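Local coordinates for protein VIN1 (Oscarella pearsei, PDB 6BFI) that binds actin filaments and may play a role in cell-cell adhesion, as a sponge homolog of vinculin, at residues S767-I772 with V797-N802; V3-K8 with K771-V776. One frame throughout, in Å; residues are numbered along the deposited sequence.

In the fold
The two contacts meet on helix 763-778, sharing Lys771 and Ile772, and their centres lie about 9 Å apart. In chain order the loop 3-8 comes first; nearly 760 residues later follow 767-772, 771-776 and finally 797-802 on helix 786-817. Contact 1 thus joins two successive helices near the C-terminal end, while contact 2 brings the N-terminal end of the chain onto the first of them. They also touch directly, Gln769 CD lying 3.4 Å from Phe5 CD1. By analogy with vinculin, helices 763-778 and 786-817 probably belong to the actin-binding tail bundle, so contact 2 is consistent with a closed head-to-tail arrangement of the chain.

Contact 1 of 2, residues S767-I772 with V797-N802; sequences STQLKI and VGNAEN
Asn799 reaches from helix 786-817 toward helix 763-778 and sets its carboxamide against the backbone and side-chain roots of Gln769 and Leu770. With CG anti to the backbone N (chi1 -178°), the amide is carried straight across the gap, and its two ends divide the work. OD1 lies against the base of Leu770, 3.2 Å from CB and 3.5 Å from CD1, the two side chains running roughly at right angles. ND2 turns to Gln769, 3.4 Å from its CB, and makes a weak hydrogen bond to Ile766 O one turn back on the same helix. The amide planes of Gln769 and Asn799 are inclined by 45°, and Gln769 OE1 takes its hydrogen bond from Thr254. Asparagine suits the place because it is short enough to fit where the helices come close, Leu770 CA and Asn799 CA being 6.3 Å apart. A leucine in place of Asn799 would probably leave Ile766 O without this weak bond and put methyls where the flat amide now lies. Leu770 supplies the apolar side and also packs on Ile729 of helix 718-745. The chemistry is therefore mixed: packing of a buried amide against aliphatic carbons supplies the close contacts, and Ile766 O a weak polar one.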
# COMPACT_ATOMS: atom_id res chain seq x y z
N SER A 767 3.72 12.01 15.48
CA SER A 767 4.14 13.20 16.22
C SER A 767 3.84 13.06 17.71
O SER A 767 4.63 13.50 18.55
CB SER A 767 3.47 14.44 15.64
OG SER A 767 2.06 14.36 15.74
N THR A 768 2.69 12.46 18.05
CA THR A 768 2.37 12.21 19.45
C THR A 768 3.41 11.29 20.09
O THR A 768 3.98 11.60 21.15
CB THR A 768 0.97 11.60 19.56
OG1 THR A 768 0.02 12.48 18.95
CG2 THR A 768 0.59 11.38 21.02
N GLN A 769 3.69 10.16 19.43
CA GLN A 769 4.75 9.28 19.89
C GLN A 769 6.09 10.00 19.96
O GLN A 769 6.92 9.70 20.82
CB GLN A 769 4.85 8.05 18.99
CG GLN A 769 3.62 7.16 19.01
CD GLN A 769 3.76 5.95 18.11
OE1 GLN A 769 4.86 5.63 17.65
NE2 GLN A 769 2.65 5.27 17.86
N LEU A 770 6.32 10.96 19.06
CA LEU A 770 7.57 11.72 19.07
C LEU A 770 7.69 12.53 20.35
O LEU A 770 8.73 12.52 21.01
CB LEU A 770 7.65 12.62 17.84
CG LEU A 770 8.89 13.53 17.77
CD1 LEU A 770 10.16 12.71 17.58
CD2 LEU A 770 8.74 14.56 16.67
N LYS A 771 6.62 13.25 20.72
CA LYS A 771 6.68 14.05 21.94
C LYS A 771 6.84 13.16 23.17
O LYS A 771 7.65 13.47 24.06
CB LYS A 771 5.42 14.91 22.06
CG LYS A 771 5.32 15.99 20.99
CD LYS A 771 4.14 16.91 21.25
CE LYS A 771 2.83 16.16 21.18
NZ LYS A 771 1.68 17.07 21.43
N ILE A 772 6.10 12.05 23.23
CA ILE A 772 6.22 11.16 24.38
C ILE A 772 7.64 10.60 24.48
O ILE A 772 8.26 10.62 25.55
CB ILE A 772 5.17 10.04 24.30
CG1 ILE A 772 3.76 10.63 24.39
CG2 ILE A 772 5.40 9.02 25.40
CD1 ILE A 772 2.66 9.60 24.25
N VAL A 797 14.97 7.50 17.91
CA VAL A 797 15.55 7.61 16.57
C VAL A 797 14.71 6.84 15.56
O VAL A 797 14.58 7.26 14.41
CB VAL A 797 17.02 7.16 16.56
CG1 VAL A 797 17.85 8.00 17.52
CG2 VAL A 797 17.15 5.68 16.88
N GLY A 798 14.13 5.70 15.96
CA GLY A 798 13.24 4.99 15.05
C GLY A 798 12.03 5.82 14.69
O GLY A 798 11.66 5.95 13.51
N ASN A 799 11.39 6.42 15.70
CA ASN A 799 10.23 7.27 15.47
C ASN A 799 10.58 8.45 14.55
O ASN A 799 9.85 8.75 13.61
CB ASN A 799 9.68 7.77 16.80
CG ASN A 799 8.45 8.64 16.64
OD1 ASN A 799 8.54 9.85 16.48
ND2 ASN A 799 7.28 8.01 16.67
N ALA A 800 11.71 9.11 14.83
CA ALA A 800 12.10 10.28 14.04
C ALA A 800 12.44 9.91 12.61
O ALA A 800 12.08 10.64 11.67
CB ALA A 800 13.28 11.00 14.71
N GLU A 801 13.14 8.79 12.41
CA GLU A 801 13.41 8.31 11.06
C GLU A 801 12.11 8.05 10.31
O GLU A 801 11.96 8.46 9.15
CB GLU A 801 14.27 7.05 11.12
CG GLU A 801 15.73 7.31 11.47
CD GLU A 801 16.50 6.03 11.73
OE1 GLU A 801 15.87 5.02 12.10
OE2 GLU A 801 17.74 6.04 11.57
N ASN A 802 11.16 7.37 10.96
CA ASN A 802 9.87 7.12 10.32
C ASN A 802 9.17 8.42 9.95
O ASN A 802 8.60 8.54 8.86
CB ASN A 802 9.00 6.27 11.23
CG ASN A 802 7.59 6.11 10.70
OD1 ASN A 802 6.62 6.43 11.38
ND2 ASN A 802 7.47 5.62 9.48

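Contact 2 of 2, residues V3-K8 with K771-V776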
# COMPACT_ATOMS: atom_id res chain seq x y z
N VAL A 3 7.93 1.90 26.97
CA VAL A 3 6.63 2.55 26.97
C VAL A 3 5.85 2.12 25.73
O VAL A 3 6.42 1.90 24.65
CB VAL A 3 6.79 4.08 27.05
CG1 VAL A 3 7.58 4.61 25.85
CG2 VAL A 3 5.43 4.76 27.15
N LYS A 4 4.54 1.98 25.88
CA LYS A 4 3.67 1.49 24.82
C LYS A 4 2.58 2.50 24.51
O LYS A 4 2.11 3.23 25.39
CB LYS A 4 3.03 0.15 25.20
CG LYS A 4 4.02 -0.98 25.46
CD LYS A 4 4.78 -1.34 24.19
CE LYS A 4 5.73 -2.50 24.43
NZ LYS A 4 6.40 -2.94 23.17
N PHE A 5 2.19 2.55 23.23
CA PHE A 5 1.07 3.39 22.80
C PHE A 5 0.32 2.75 21.63
O PHE A 5 -0.20 3.47 20.77
CB PHE A 5 1.54 4.80 22.41
CG PHE A 5 3.02 4.93 22.23
CD1 PHE A 5 3.65 4.38 21.12
CD2 PHE A 5 3.78 5.61 23.16
CE1 PHE A 5 5.02 4.51 20.96
CE2 PHE A 5 5.15 5.74 23.01
CZ PHE A 5 5.77 5.18 21.90
N HIS A 6 0.25 1.42 21.60
CA HIS A 6 -0.47 0.70 20.56
C HIS A 6 -1.98 0.68 20.79
O HIS A 6 -2.71 0.08 19.99
CB HIS A 6 0.04 -0.74 20.47
CG HIS A 6 -0.03 -1.50 21.76
ND1 HIS A 6 -1.00 -2.45 22.02
CD2 HIS A 6 0.74 -1.43 22.88
CE1 HIS A 6 -0.82 -2.94 23.23
NE2 HIS A 6 0.22 -2.34 23.77
N THR A 7 -2.45 1.35 21.84
CA THR A 7 -3.85 1.31 22.25
C THR A 7 -4.32 2.74 22.53
O THR A 7 -3.58 3.54 23.10
CB THR A 7 -4.02 0.41 23.49
OG1 THR A 7 -4.21 -0.95 23.07
CG2 THR A 7 -5.19 0.85 24.34
N LYS A 8 -5.55 3.05 22.10
CA LYS A 8 -6.10 4.38 22.31
C LYS A 8 -6.17 4.75 23.79
O LYS A 8 -6.04 5.93 24.14
CB LYS A 8 -7.48 4.49 21.67
CG LYS A 8 -7.48 4.42 20.16
CD LYS A 8 -8.89 4.39 19.60
CE LYS A 8 -8.88 4.38 18.08
NZ LYS A 8 -10.26 4.38 17.52
N LYS A 771 6.62 13.25 20.72
CA LYS A 771 6.68 14.05 21.94
C LYS A 771 6.84 13.16 23.17
O LYS A 771 7.65 13.47 24.06
CB LYS A 771 5.42 14.91 22.06
CG LYS A 771 5.32 15.99 20.99
CD LYS A 771 4.14 16.91 21.25
CE LYS A 771 2.83 16.16 21.18
NZ LYS A 771 1.68 17.07 21.43
N ILE A 772 6.10 12.05 23.23
CA ILE A 772 6.22 11.16 24.38
C ILE A 772 7.64 10.60 24.48
O ILE A 772 8.26 10.62 25.55
CB ILE A 772 5.17 10.04 24.30
CG1 ILE A 772 3.76 10.63 24.39
CG2 ILE A 772 5.40 9.02 25.40
CD1 ILE A 772 2.66 9.60 24.25
N LEU A 773 8.17 10.09 23.37
CA LEU A 773 9.47 9.43 23.40
C LEU A 773 10.60 10.41 23.65
O LEU A 773 11.60 10.05 24.28
CB LEU A 773 9.69 8.67 22.09
CG LEU A 773 8.76 7.47 21.86
CD1 LEU A 773 8.94 6.90 20.45
CD2 LEU A 773 8.98 6.40 22.91
N ALA A 774 10.47 11.65 23.16
CA ALA A 774 11.47 12.67 23.47
C ALA A 774 11.40 13.05 24.94
O ALA A 774 12.44 13.30 25.57
CB ALA A 774 11.26 13.89 22.59
N THR A 775 10.19 13.12 25.51
CA THR A 775 10.08 13.39 26.94
C THR A 775 10.70 12.26 27.76
O THR A 775 11.31 12.51 28.81
CB THR A 775 8.62 13.59 27.33
OG1 THR A 775 8.07 14.67 26.56
CG2 THR A 775 8.49 13.93 28.81
N VAL A 776 10.56 11.02 27.30
CA VAL A 776 11.17 9.89 28.00
C VAL A 776 12.69 9.94 27.88
O VAL A 776 13.42 9.69 28.85
CB VAL A 776 10.60 8.56 27.48
CG1 VAL A 776 11.33 7.38 28.10
CG2 VAL A 776 9.12 8.48 27.77
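Lys771 O is gripped twice from within helix 763-778: Thr775 N donates the helical bond, and Thr775 OG1 adds a second of 2.8 Å to Lys771 O. The two donors come from opposite faces of the carbonyl plane, the hydroxyl tilted 32° from it with a C=O...OG1 angle of 147°. Threonine suits a buried helix position here, since its hydroxyl is satisfied by the carbonyl of Lys771, one turn earlier in the same helix. Next along from Lys771, Ile772 points toward the loop 3-8, and Leu773 brings the end of its side chain to it. Leu773 makes the closest contacts. Its CG stands anti to the carbonyl carbon (chi1 -67°), and CD2 is brought nearer the loop, where the methyl meets the rim of the Phe5 ring, close to its plane, 3.6 Å from CZ. The same methyl packs 3.7 Å from Val3 CG1, so one leucine branch is shared by two loop residues. Ile772 CG2 approaches the ring obliquely, 4.1 Å from Phe5 CE2; the two side chains pass alongside, pointing opposite ways. Val3 O sits over one face of that ring, displaced toward the rim. A broad phenylalanine can thus bridge two neighbouring helix side chains, while the compact valine fills in beside the leucine. Around them, Ile14 of helix 8-32 packs on both Val3 and Ile772, and Met795 of helix 786-817 on Val3 and Leu773. The N-terminal loop is therefore lodged where helices 8-32, 763-778 and 786-817 come together, just before the chain enters the first of them.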